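Long-range contact in uracil-dna glycosylase (Deinococcus radiodurans, PDB 4UQM), which belongs to the uracil-DNA glycosylase superfamily of alpha/beta DNA-binding enzymes and is captured here with DNA bound: residues W183-K191 with V201-P209. The protein carries 1 engineered substitution. Numbering follows the deposited sequence.
Sequences WGSYARKKK and VIESGHPSP. With nucleotides of chain B.
Trp-183 turns one indole face to Pro-207, whose rigid, apolar ring suits the spot, CG lying 4.0 Å above the plane near the rim. The His-206 imidazole lies between C5' of DG10 of chain B on one face and Pro-207 CD on the other, with Trp-183 O at its CD2 edge. Ser-204 CA covers a face of the Arg-188 guanidinium; at its edge NE forms a salt bridge to Glu-203 OE1 (3.0 Å), on the anti side, well out of the carboxylate plane. OE2 uses its syn lone pair for a second salt bridge, to Lys-191 NZ (2.8 Å); glutamate suits because its two oxygens serve two cations. Parallel strands 179-183 and 200-204 of a beta-alpha-beta unit are joined at their ends by the hydrogen bond Gly-184 N to Ser-204 O (2.9 Å), where the family's Gly-Ser loop meets the HPSP motif that opens the leucine intercalation loop. At Gly-184's positive phi (105°) a CB would press on the preceding carbonyl O and crowd His-206 CB. Ser-204's small OG, with chi1 71°, donates to Gly-205 O and accepts from a water bound by Trp-183 NE1. Ser-185 N and His-206 N donate hydrogen bonds to the DT11 phosphate of chain B; Ser-208 OG hydrogen-bonds to DG10 OP2 of that chain.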
loop_
_atom_site.group_PDB
_atom_site.type_symbol
_atom_site.label_atom_id
_atom_site.label_comp_id
_atom_site.label_asym_id
_atom_site.label_seq_id
_atom_site.Cartn_x
_atom_site.Cartn_y
_atom_site.Cartn_z
ATOM N N TRP A 183 6.051 -5.360 -3.695
ATOM C CA TRP A 183 6.276 -6.524 -2.860
ATOM C C TRP A 183 5.325 -7.645 -3.225
ATOM O O TRP A 183 4.143 -7.590 -2.863
ATOM C CB TRP A 183 6.068 -6.174 -1.372
ATOM C CG TRP A 183 7.280 -5.397 -0.801
ATOM C CD1 TRP A 183 8.564 -5.364 -1.286
ATOM C CD2 TRP A 183 7.280 -4.618 0.393
ATOM N NE1 TRP A 183 9.377 -4.604 -0.445
ATOM C CE2 TRP A 183 8.590 -4.137 0.586
ATOM C CE3 TRP A 183 6.307 -4.289 1.331
ATOM C CZ2 TRP A 183 8.903 -3.331 1.696
ATOM C CZ3 TRP A 183 6.635 -3.490 2.397
ATOM C CH2 TRP A 183 7.896 -3.009 2.547
ATOM N N GLY A 184 5.864 -8.665 -3.886
ATOM C CA GLY A 184 5.123 -9.860 -4.246
ATOM C C GLY A 184 4.761 -9.930 -5.714
ATOM O O GLY A 184 4.733 -8.919 -6.446
ATOM N N SER A 185 4.420 -11.143 -6.139
ATOM C CA SER A 185 4.154 -11.374 -7.544
ATOM C C SER A 185 2.957 -10.563 -8.061
ATOM O O SER A 185 2.959 -10.084 -9.196
ATOM C CB SER A 185 3.931 -12.851 -7.785
ATOM O OG SER A 185 5.110 -13.600 -7.445
ATOM N N TYR A 186 1.913 -10.464 -7.245
ATOM C CA TYR A 186 0.716 -9.721 -7.716
ATOM C C TYR A 186 0.994 -8.213 -7.832
ATOM O O TYR A 186 0.640 -7.593 -8.864
ATOM C CB TYR A 186 -0.498 -10.022 -6.817
ATOM C CG TYR A 186 -1.008 -11.434 -7.084
ATOM C CD1 TYR A 186 -0.485 -12.541 -6.433
ATOM C CD2 TYR A 186 -1.932 -11.684 -8.110
ATOM C CE1 TYR A 186 -0.894 -13.802 -6.734
ATOM C CE2 TYR A 186 -2.330 -12.945 -8.441
ATOM C CZ TYR A 186 -1.785 -14.015 -7.772
ATOM O OH TYR A 186 -2.169 -15.301 -8.085
ATOM N N ALA A 187 1.720 -7.647 -6.871
ATOM C CA ALA A 187 2.105 -6.248 -6.972
ATOM C C ALA A 187 3.014 -6.011 -8.179
ATOM O O ALA A 187 2.945 -4.976 -8.856
ATOM C CB ALA A 187 2.830 -5.811 -5.720
ATOM N N ARG A 188 3.933 -6.944 -8.427
ATOM C CA ARG A 188 4.888 -6.814 -9.522
ATOM C C ARG A 188 4.268 -6.789 -10.916
ATOM O O ARG A 188 4.920 -6.334 -11.861
ATOM C CB ARG A 188 5.961 -7.873 -9.373
ATOM C CG ARG A 188 6.852 -7.542 -8.172
ATOM C CD ARG A 188 7.733 -8.700 -7.785
ATOM N NE ARG A 188 8.865 -8.877 -8.648
ATOM C CZ ARG A 188 9.858 -9.744 -8.417
ATOM N NH1 ARG A 188 9.818 -10.588 -7.387
ATOM N NH2 ARG A 188 10.883 -9.769 -9.249
ATOM N N LYS A 189 3.011 -7.217 -11.048
ATOM C CA LYS A 189 2.308 -7.094 -12.336
ATOM C C LYS A 189 2.171 -5.623 -12.768
ATOM O O LYS A 189 1.985 -5.370 -13.958
ATOM C CB LYS A 189 0.922 -7.759 -12.262
ATOM C CG LYS A 189 0.946 -9.233 -11.950
ATOM C CD LYS A 189 -0.382 -9.945 -12.112
ATOM C CE LYS A 189 -0.260 -11.406 -11.688
ATOM N NZ LYS A 189 0.819 -12.146 -12.342
ATOM N N LYS A 190 2.274 -4.682 -11.821
ATOM C CA LYS A 190 2.150 -3.234 -12.130
ATOM C C LYS A 190 3.427 -2.655 -12.775
ATOM O O LYS A 190 3.432 -1.496 -13.235
ATOM C CB LYS A 190 1.872 -2.395 -10.881
ATOM C CG LYS A 190 0.751 -2.794 -9.986
ATOM C CD LYS A 190 -0.534 -2.744 -10.649
ATOM C CE LYS A 190 -1.663 -2.786 -9.618
ATOM N NZ LYS A 190 -2.872 -3.205 -10.321
ATOM N N LYS A 191 4.527 -3.422 -12.764
ATOM C CA LYS A 191 5.827 -2.838 -13.174
ATOM C C LYS A 191 5.806 -2.170 -14.536
ATOM O O LYS A 191 6.361 -1.111 -14.683
ATOM C CB LYS A 191 6.929 -3.890 -13.123
ATOM C CG LYS A 191 8.304 -3.334 -13.443
ATOM C CD LYS A 191 9.311 -4.449 -13.336
ATOM C CE LYS A 191 10.694 -4.016 -13.744
ATOM N NZ LYS A 191 11.468 -5.279 -13.930
ATOM N N VAL A 201 11.902 1.821 -9.643
ATOM C CA VAL A 201 11.201 0.635 -9.218
ATOM C C VAL A 201 12.141 -0.286 -8.452
ATOM O O VAL A 201 13.255 -0.587 -8.902
ATOM C CB VAL A 201 10.596 -0.129 -10.387
ATOM C CG1 VAL A 201 9.845 -1.355 -9.899
ATOM C CG2 VAL A 201 9.677 0.806 -11.163
ATOM N N ILE A 202 11.670 -0.698 -7.278
ATOM C CA ILE A 202 12.315 -1.700 -6.466
ATOM C C ILE A 202 11.333 -2.845 -6.314
ATOM O O ILE A 202 10.175 -2.624 -5.952
ATOM C CB ILE A 202 12.690 -1.104 -5.092
ATOM C CG1 ILE A 202 13.695 0.000 -5.281
ATOM C CG2 ILE A 202 13.250 -2.200 -4.175
ATOM C CD1 ILE A 202 13.877 0.899 -4.067
ATOM N N GLU A 203 11.760 -4.076 -6.598
ATOM C CA GLU A 203 10.834 -5.187 -6.560
ATOM C C GLU A 203 11.451 -6.352 -5.834
ATOM O O GLU A 203 12.652 -6.606 -5.933
ATOM C CB GLU A 203 10.318 -5.547 -7.962
ATOM C CG GLU A 203 11.312 -6.118 -8.881
ATOM C CD GLU A 203 10.751 -6.260 -10.298
ATOM O OE1 GLU A 203 9.586 -6.660 -10.487
ATOM O OE2 GLU A 203 11.422 -5.828 -11.203
ATOM N N SER A 204 10.594 -7.104 -5.155
ATOM C CA SER A 204 11.035 -8.322 -4.470
ATOM C C SER A 204 9.858 -9.203 -4.158
ATOM O O SER A 204 8.715 -8.858 -4.448
ATOM C CB SER A 204 11.751 -8.010 -3.138
ATOM O OG SER A 204 10.849 -7.551 -2.155
ATOM N N GLY A 205 10.141 -10.334 -3.537
ATOM C CA GLY A 205 9.079 -11.089 -2.911
ATOM C C GLY A 205 8.419 -10.330 -1.761
ATOM O O GLY A 205 8.957 -9.371 -1.173
ATOM N N HIS A 206 7.251 -10.811 -1.391
ATOM C CA HIS A 206 6.501 -10.251 -0.304
ATOM C C HIS A 206 7.126 -10.557 1.054
ATOM O O HIS A 206 7.760 -11.602 1.234
ATOM C CB HIS A 206 5.066 -10.858 -0.443
ATOM C CG HIS A 206 4.029 -10.220 0.409
ATOM N ND1 HIS A 206 3.896 -10.533 1.736
ATOM C CD2 HIS A 206 3.086 -9.281 0.137
ATOM C CE1 HIS A 206 2.900 -9.837 2.248
ATOM N NE2 HIS A 206 2.394 -9.072 1.297
ATOM N N PRO A 207 6.921 -9.663 2.036
ATOM C CA PRO A 207 7.571 -9.923 3.342
ATOM C C PRO A 207 6.876 -10.972 4.264
ATOM O O PRO A 207 7.370 -11.280 5.332
ATOM C CB PRO A 207 7.513 -8.563 4.024
ATOM C CG PRO A 207 6.344 -7.828 3.374
ATOM C CD PRO A 207 6.405 -8.287 1.934
ATOM N N SER A 208 5.759 -11.567 3.841
ATOM C CA SER A 208 5.170 -12.675 4.550
ATOM C C SER A 208 6.224 -13.724 4.854
ATOM O O SER A 208 7.096 -14.001 4.014
ATOM C CB SER A 208 4.099 -13.352 3.674
ATOM O OG SER A 208 3.600 -14.494 4.350
ATOM N N PRO A 209 6.132 -14.390 6.004
ATOM C CA PRO A 209 7.061 -15.504 6.285
ATOM C C PRO A 209 7.000 -16.583 5.180
ATOM O O PRO A 209 8.011 -17.247 4.953
ATOM C CB PRO A 209 6.600 -15.981 7.650
ATOM C CG PRO A 209 5.228 -15.523 7.778
ATOM C CD PRO A 209 5.191 -14.181 7.120
ATOM P P DT B 11 5.221 -13.665 -3.478
ATOM O OP1 DT B 11 6.351 -12.723 -3.375
ATOM O OP2 DT B 11 4.043 -13.284 -4.314
ATOM O "O5'" DT B 11 5.799 -15.026 -4.108
ATOM C "C5'" DT B 11 7.177 -15.371 -3.849
ATOM C "C4'" DT B 11 7.490 -16.574 -4.710
ATOM O "O4'" DT B 11 6.801 -17.744 -4.186
ATOM C "C3'" DT B 11 7.034 -16.419 -6.163
ATOM O "O3'" DT B 11 7.912 -17.218 -6.946
ATOM C "C2'" DT B 11 5.766 -17.243 -6.221
ATOM C "C1'" DT B 11 6.136 -18.360 -5.243
ATOM N N1 DT B 11 5.034 -19.181 -4.722
ATOM C C2 DT B 11 5.274 -20.528 -4.562
ATOM O O2 DT B 11 6.371 -21.029 -4.730
ATOM N N3 DT B 11 4.192 -21.254 -4.141
ATOM C C4 DT B 11 2.914 -20.775 -3.881
ATOM O O4 DT B 11 2.043 -21.537 -3.487
ATOM C C5 DT B 11 2.732 -19.363 -4.081
ATOM C C7 DT B 11 1.385 -18.762 -3.817
ATOM C C6 DT B 11 3.785 -18.643 -4.482
ATOM P P DG B 10 0.495 -14.672 2.298
ATOM O OP1 DG B 10 -0.074 -15.745 1.504
ATOM O OP2 DG B 10 0.801 -14.892 3.654
ATOM O "O5'" DG B 10 1.790 -14.068 1.599
ATOM C "C5'" DG B 10 1.926 -13.978 0.207
ATOM C "C4'" DG B 10 3.292 -14.471 -0.203
ATOM O "O4'" DG B 10 3.431 -15.811 0.300
ATOM C "C3'" DG B 10 3.499 -14.549 -1.707
ATOM O "O3'" DG B 10 4.808 -14.080 -2.029
ATOM C "C2'" DG B 10 3.302 -16.027 -2.008
ATOM C "C1'" DG B 10 3.749 -16.703 -0.735
ATOM N N9 DG B 10 3.093 -17.982 -0.457
ATOM C C8 DG B 10 1.797 -18.176 -0.058
ATOM N N7 DG B 10 1.489 -19.431 0.098
ATOM C C5 DG B 10 2.650 -20.110 -0.231
ATOM C C6 DG B 10 2.916 -21.501 -0.275
ATOM O O6 DG B 10 2.159 -22.429 -0.028
ATOM N N1 DG B 10 4.223 -21.756 -0.660
ATOM C C2 DG B 10 5.153 -20.799 -0.965
ATOM N N2 DG B 10 6.363 -21.237 -1.308
ATOM N N3 DG B 10 4.909 -19.503 -0.952
ATOM C C4 DG B 10 3.649 -19.233 -0.574
ATOM P P DA B 8 -3.762 -16.959 9.344
ATOM O OP1 DA B 8 -4.712 -16.847 10.478
ATOM O OP2 DA B 8 -4.200 -17.027 7.921
ATOM O "O5'" DA B 8 -2.501 -15.996 9.503
ATOM C "C5'" DA B 8 -1.669 -15.824 8.360
ATOM C "C4'" DA B 8 -0.307 -15.309 8.758
ATOM O "O4'" DA B 8 0.510 -16.393 9.262
ATOM C "C3'" DA B 8 0.447 -14.726 7.570
ATOM O "O3'" DA B 8 1.232 -13.604 7.947
ATOM C "C2'" DA B 8 1.365 -15.840 7.123
ATOM C "C1'" DA B 8 1.600 -16.646 8.390
ATOM N N9 DA B 8 1.666 -18.087 8.142
ATOM C C8 DA B 8 2.603 -18.966 8.629
ATOM N N7 DA B 8 2.450 -20.193 8.196
ATOM C C5 DA B 8 1.351 -20.117 7.353
ATOM C C6 DA B 8 0.696 -21.079 6.562
ATOM N N6 DA B 8 1.053 -22.367 6.517
ATOM N N1 DA B 8 -0.374 -20.679 5.840
ATOM C C2 DA B 8 -0.722 -19.384 5.875
ATOM N N3 DA B 8 -0.178 -18.385 6.570
ATOM C C4 DA B 8 0.869 -18.822 7.295
HETATM O O HOH W 1 12.128 -5.371 -1.128
#